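Local structure of hypothetical protein, GDSL-like Lipase/Acylhydrolase family protein (4M8K) at residues Trp45-Val57 with Lys201-Ser213. The protein is probably an ester hydrolase of the GDSL-like lipase/acylhydrolase family, though its natural substrate is not established. Sequence-based numbering, arbitrary orientation.
Sequences WYGVPGEKKENDV and KQWGHPSVQGMQS. With ACT (acetate ion), chain C.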
loop_
_atom_site.group_PDB
_atom_site.type_symbol
_atom_site.label_atom_id
_atom_site.label_comp_id
_atom_site.label_asym_id
_atom_site.label_seq_id
_atom_site.Cartn_x
_atom_site.Cartn_y
_atom_site.Cartn_z
ATOM N N TRP A 45 -11.308 4.213 6.138
ATOM C CA TRP A 45 -11.090 5.313 7.033
ATOM C C TRP A 45 -11.754 6.583 6.516
ATOM O O TRP A 45 -12.267 7.348 7.289
ATOM C CB TRP A 45 -9.583 5.528 7.200
ATOM C CG TRP A 45 -9.180 6.333 8.417
ATOM C CD1 TRP A 45 -8.881 5.845 9.631
ATOM C CD2 TRP A 45 -8.970 7.753 8.485
ATOM N NE1 TRP A 45 -8.516 6.866 10.460
ATOM C CE2 TRP A 45 -8.528 8.041 9.763
ATOM C CE3 TRP A 45 -9.078 8.808 7.553
ATOM C CZ2 TRP A 45 -8.273 9.352 10.186
ATOM C CZ3 TRP A 45 -8.773 10.062 7.942
ATOM C CH2 TRP A 45 -8.412 10.353 9.262
ATOM N N TYR A 46 -11.747 6.774 5.202
ATOM C CA TYR A 46 -12.345 7.960 4.576
ATOM C C TYR A 46 -13.752 7.708 4.021
ATOM O O TYR A 46 -14.016 6.685 3.441
ATOM C CB TYR A 46 -11.468 8.431 3.432
ATOM C CG TYR A 46 -10.059 8.875 3.813
ATOM C CD1 TYR A 46 -9.821 10.195 4.164
ATOM C CD2 TYR A 46 -8.973 7.992 3.805
ATOM C CE1 TYR A 46 -8.539 10.630 4.535
ATOM C CE2 TYR A 46 -7.689 8.430 4.160
ATOM C CZ TYR A 46 -7.476 9.732 4.496
ATOM O OH TYR A 46 -6.214 10.188 4.825
ATOM N N GLY A 47 -14.617 8.697 4.146
ATOM C CA GLY A 47 -15.956 8.629 3.559
ATOM C C GLY A 47 -16.940 7.677 4.205
ATOM O O GLY A 47 -17.934 7.332 3.573
ATOM N N VAL A 48 -16.715 7.291 5.464
ATOM C CA VAL A 48 -17.539 6.283 6.110
ATOM C C VAL A 48 -18.726 6.993 6.820
ATOM O O VAL A 48 -18.527 7.738 7.761
ATOM C CB VAL A 48 -16.779 5.453 7.134
ATOM C CG1 VAL A 48 -17.692 4.456 7.822
ATOM C CG2 VAL A 48 -15.588 4.703 6.496
ATOM N N PRO A 49 -19.955 6.734 6.393
ATOM C CA PRO A 49 -21.112 7.394 7.054
ATOM C C PRO A 49 -21.152 7.153 8.565
ATOM O O PRO A 49 -21.004 5.999 9.013
ATOM C CB PRO A 49 -22.308 6.748 6.388
ATOM C CG PRO A 49 -21.798 6.195 5.109
ATOM C CD PRO A 49 -20.367 5.832 5.316
ATOM N N GLY A 50 -21.322 8.225 9.343
ATOM C CA GLY A 50 -21.409 8.141 10.800
ATOM C C GLY A 50 -20.093 7.950 11.495
ATOM O O GLY A 50 -20.061 7.711 12.688
ATOM N N GLU A 51 -18.991 8.012 10.759
ATOM C CA GLU A 51 -17.676 7.882 11.372
ATOM C C GLU A 51 -16.811 9.023 10.871
ATOM O O GLU A 51 -15.721 8.817 10.339
ATOM C CB GLU A 51 -17.049 6.529 11.082
ATOM C CG GLU A 51 -17.656 5.439 11.936
ATOM C CD GLU A 51 -17.083 4.072 11.653
ATOM O OE1 GLU A 51 -15.863 3.954 11.333
ATOM O OE2 GLU A 51 -17.873 3.111 11.749
ATOM N N LYS A 52 -17.307 10.241 11.079
ATOM C CA LYS A 52 -16.565 11.428 10.706
ATOM C C LYS A 52 -15.192 11.546 11.376
ATOM O O LYS A 52 -15.066 11.346 12.578
ATOM C CB LYS A 52 -17.401 12.628 11.078
ATOM C CG LYS A 52 -16.761 13.950 10.728
ATOM C CD LYS A 52 -17.355 15.057 11.582
ATOM C CE LYS A 52 -16.971 16.419 11.032
ATOM N NZ LYS A 52 -15.507 16.472 10.717
ATOM N N LYS A 53 -14.182 11.904 10.594
ATOM C CA LYS A 53 -12.813 12.078 11.039
ATOM C C LYS A 53 -12.478 13.580 11.101
ATOM O O LYS A 53 -13.128 14.358 10.435
ATOM C CB LYS A 53 -11.872 11.375 10.059
ATOM C CG LYS A 53 -12.127 9.870 9.865
ATOM C CD LYS A 53 -11.885 9.090 11.167
ATOM C CE LYS A 53 -11.951 7.578 10.995
ATOM N NZ LYS A 53 -13.120 7.221 10.143
ATOM N N GLU A 54 -11.528 14.005 11.934
ATOM C CA GLU A 54 -11.066 15.412 11.918
ATOM C C GLU A 54 -9.945 15.470 10.906
ATOM O O GLU A 54 -8.779 15.446 11.243
ATOM C CB GLU A 54 -10.648 15.888 13.321
ATOM C CG GLU A 54 -11.825 15.731 14.295
ATOM C CD GLU A 54 -13.034 16.568 13.874
ATOM O OE1 GLU A 54 -12.886 17.802 13.765
ATOM O OE2 GLU A 54 -14.133 16.007 13.624
ATOM N N ASN A 55 -10.362 15.476 9.637
ATOM C CA ASN A 55 -9.511 15.371 8.495
ATOM C C ASN A 55 -10.361 15.856 7.319
ATOM O O ASN A 55 -11.564 15.539 7.222
ATOM C CB ASN A 55 -9.044 13.903 8.290
ATOM C CG ASN A 55 -8.216 13.690 7.012
ATOM O OD1 ASN A 55 -8.701 13.910 5.888
ATOM N ND2 ASN A 55 -6.964 13.225 7.175
ATOM N N ASP A 56 -9.760 16.648 6.448
ATOM C CA ASP A 56 -10.542 17.424 5.496
ATOM C C ASP A 56 -10.806 16.713 4.199
ATOM O O ASP A 56 -11.404 17.300 3.292
ATOM C CB ASP A 56 -9.855 18.748 5.210
ATOM C CG ASP A 56 -8.495 18.601 4.556
ATOM O OD1 ASP A 56 -8.032 17.469 4.294
ATOM O OD2 ASP A 56 -7.820 19.663 4.379
ATOM N N VAL A 57 -10.380 15.447 4.064
ATOM C CA VAL A 57 -10.717 14.680 2.865
ATOM C C VAL A 57 -12.164 14.187 2.924
ATOM O O VAL A 57 -12.464 13.379 3.764
ATOM C CB VAL A 57 -9.766 13.478 2.660
ATOM C CG1 VAL A 57 -10.236 12.628 1.534
ATOM C CG2 VAL A 57 -8.377 13.989 2.386
ATOM N N LYS A 201 -0.625 15.719 7.259
ATOM C CA LYS A 201 -1.566 14.802 7.856
ATOM C C LYS A 201 -2.484 15.466 8.880
ATOM O O LYS A 201 -2.113 16.380 9.586
ATOM C CB LYS A 201 -0.871 13.628 8.502
ATOM C CG LYS A 201 -0.054 12.726 7.538
ATOM C CD LYS A 201 1.013 11.866 8.241
ATOM C CE LYS A 201 1.995 11.302 7.213
ATOM N NZ LYS A 201 3.075 10.498 7.801
ATOM N N GLN A 202 -3.684 14.928 8.960
ATOM C CA GLN A 202 -4.649 15.283 9.989
ATOM C C GLN A 202 -5.158 14.002 10.578
ATOM O O GLN A 202 -5.603 13.120 9.858
ATOM C CB GLN A 202 -5.769 16.070 9.370
ATOM C CG GLN A 202 -5.251 17.376 8.787
ATOM C CD GLN A 202 -6.269 18.127 7.983
ATOM O OE1 GLN A 202 -7.348 17.645 7.736
ATOM N NE2 GLN A 202 -5.916 19.336 7.572
ATOM N N TRP A 203 -5.132 13.897 11.900
ATOM C CA TRP A 203 -5.525 12.651 12.579
ATOM C C TRP A 203 -4.744 11.490 12.050
ATOM O O TRP A 203 -5.303 10.386 11.891
ATOM C CB TRP A 203 -7.038 12.385 12.500
ATOM C CG TRP A 203 -7.780 12.856 13.669
ATOM C CD1 TRP A 203 -7.396 13.801 14.583
ATOM C CD2 TRP A 203 -9.053 12.375 14.104
ATOM N NE1 TRP A 203 -8.364 13.940 15.547
ATOM C CE2 TRP A 203 -9.380 13.063 15.290
ATOM C CE3 TRP A 203 -9.929 11.382 13.627
ATOM C CZ2 TRP A 203 -10.599 12.865 15.968
ATOM C CZ3 TRP A 203 -11.140 11.171 14.305
ATOM C CH2 TRP A 203 -11.455 11.915 15.460
ATOM N N GLY A 204 -3.463 11.741 11.792
ATOM C CA GLY A 204 -2.485 10.679 11.423
ATOM C C GLY A 204 -2.647 10.135 10.017
ATOM O O GLY A 204 -1.904 9.182 9.591
ATOM N N HIS A 205 -3.509 10.784 9.240
ATOM C CA HIS A 205 -3.769 10.341 7.859
ATOM C C HIS A 205 -3.754 11.496 6.864
ATOM O O HIS A 205 -3.982 12.627 7.232
ATOM C CB HIS A 205 -5.084 9.607 7.809
ATOM C CG HIS A 205 -5.134 8.394 8.689
ATOM N ND1 HIS A 205 -5.146 8.482 10.057
ATOM C CD2 HIS A 205 -5.134 7.072 8.403
ATOM C CE1 HIS A 205 -5.228 7.276 10.579
ATOM N NE2 HIS A 205 -5.178 6.394 9.598
ATOM N N PRO A 206 -3.425 11.220 5.606
ATOM C CA PRO A 206 -3.241 12.421 4.762
ATOM C C PRO A 206 -4.494 13.272 4.614
ATOM O O PRO A 206 -5.631 12.755 4.594
ATOM C CB PRO A 206 -2.821 11.843 3.424
ATOM C CG PRO A 206 -2.164 10.532 3.758
ATOM C CD PRO A 206 -2.999 9.996 4.916
ATOM N N SER A 207 -4.242 14.577 4.584
ATOM C CA SER A 207 -5.191 15.619 4.317
ATOM C C SER A 207 -5.325 15.751 2.823
ATOM O O SER A 207 -4.641 15.065 2.060
ATOM C CB SER A 207 -4.677 16.953 4.905
ATOM O OG SER A 207 -3.488 17.373 4.245
ATOM N N VAL A 208 -6.172 16.660 2.399
ATOM C CA VAL A 208 -6.344 16.927 0.991
ATOM C C VAL A 208 -5.006 17.322 0.395
ATOM O O VAL A 208 -4.603 16.793 -0.629
ATOM C CB VAL A 208 -7.377 18.026 0.762
ATOM C CG1 VAL A 208 -7.303 18.570 -0.690
ATOM C CG2 VAL A 208 -8.767 17.490 1.024
ATOM N N GLN A 209 -4.314 18.243 1.075
ATOM C CA GLN A 209 -2.944 18.601 0.689
ATOM C C GLN A 209 -1.957 17.406 0.668
ATOM O O GLN A 209 -1.166 17.227 -0.287
ATOM C CB GLN A 209 -2.422 19.689 1.638
ATOM C CG GLN A 209 -0.966 20.032 1.396
ATOM C CD GLN A 209 -0.417 21.051 2.378
ATOM O OE1 GLN A 209 -1.076 21.447 3.355
ATOM N NE2 GLN A 209 0.820 21.444 2.146
ATOM N N GLY A 210 -1.957 16.618 1.736
ATOM C CA GLY A 210 -1.115 15.437 1.809
ATOM C C GLY A 210 -1.373 14.454 0.664
ATOM O O GLY A 210 -0.416 13.897 0.086
HETATM N N MSE A 211 -2.637 14.259 0.320
HETATM C CA MSE A 211 -3.003 13.366 -0.788
HETATM C C MSE A 211 -2.428 13.856 -2.103
HETATM O O MSE A 211 -1.969 13.038 -2.926
HETATM C CB MSE A 211 -4.514 13.250 -0.940
HETATM C CG MSE A 211 -5.228 12.531 0.143
HETATM SE SE MSE A 211 -4.678 10.637 0.306
HETATM C CE MSE A 211 -6.094 10.039 1.532
ATOM N N GLN A 212 -2.420 15.178 -2.307
ATOM C CA GLN A 212 -1.823 15.744 -3.515
ATOM C C GLN A 212 -0.347 15.489 -3.580
ATOM O O GLN A 212 0.197 15.164 -4.648
ATOM C CB GLN A 212 -2.058 17.244 -3.619
ATOM C CG GLN A 212 -3.530 17.627 -3.742
ATOM C CD GLN A 212 -3.723 19.059 -4.235
ATOM O OE1 GLN A 212 -2.761 19.777 -4.487
ATOM N NE2 GLN A 212 -4.965 19.468 -4.374
ATOM N N SER A 213 0.307 15.646 -2.437
ATOM C CA SER A 213 1.756 15.409 -2.363
ATOM C C SER A 213 2.085 13.960 -2.669
ATOM O O SER A 213 3.100 13.677 -3.354
ATOM C CB SER A 213 2.295 15.839 -0.988
ATOM O OG SER A 213 2.041 17.223 -0.769
HETATM C C ACT C . -4.118 3.003 8.849
HETATM O O ACT C . -5.015 3.647 9.419
HETATM O OXT ACT C . -4.389 1.929 8.311
HETATM C CH3 ACT C . -2.708 3.506 8.768
HETATM O O HOH W 1 -5.433 19.892 3.234
#
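Trp45 lays its indole over one face of the His205 imidazole in a face-to-face stack, the five-membered ring 3.7 Å from the imidazole, centroid to centroid, with planes 20° apart. His205 CB extends the overlap as a CH-pi contact with the six-membered ring, and the aliphatic end of Lys53 packs on the opposite indole face. Deeper in, the selenomethionine methyl CE of Met211 meets Tyr46 CZ at 3.3 Å, while Val57 CG2 rests against Val208 CG2. Farther out, Glu54 CB sits over the five-membered ring of Trp203.

Asn55 pins the loop to the hairpin: with CG anti to the backbone N (chi1 175°), its ND2 donates to Pro206 O (2.9 Å) and Gln202 O (3.0 Å), both nearly in the amide plane, while OD1 accepts from Val57 N in an Asx turn. Pro206 O also receives the Tyr46 hydroxyl on a lone pair at 2.6 Å, so two side chains grip this carbonyl. At the polar edge, Gln202 OE1 accepts from Asp56 N, and Asp56 OD1 takes Val208 N on its syn side (2.8 Å), beside Ser207 OG, which, hydrogen-bonded to Asp200, accepts from Gly210 N as N-cap of helix 208-222; a water links Asp56 OD2 to Gln209 N.

In the type I' turn Gln202-His205, His205 ND1 donates to Trp203 O (2.6 Å), fixing the ring's rotation, and NE2 donates near the ring plane to an acetate, probably from the crystallisation liquor, also held by Ser29, Asn122 and Gly84. This is consistent with the catalytic histidine and active site of SGNH (GDSL) hydrolases.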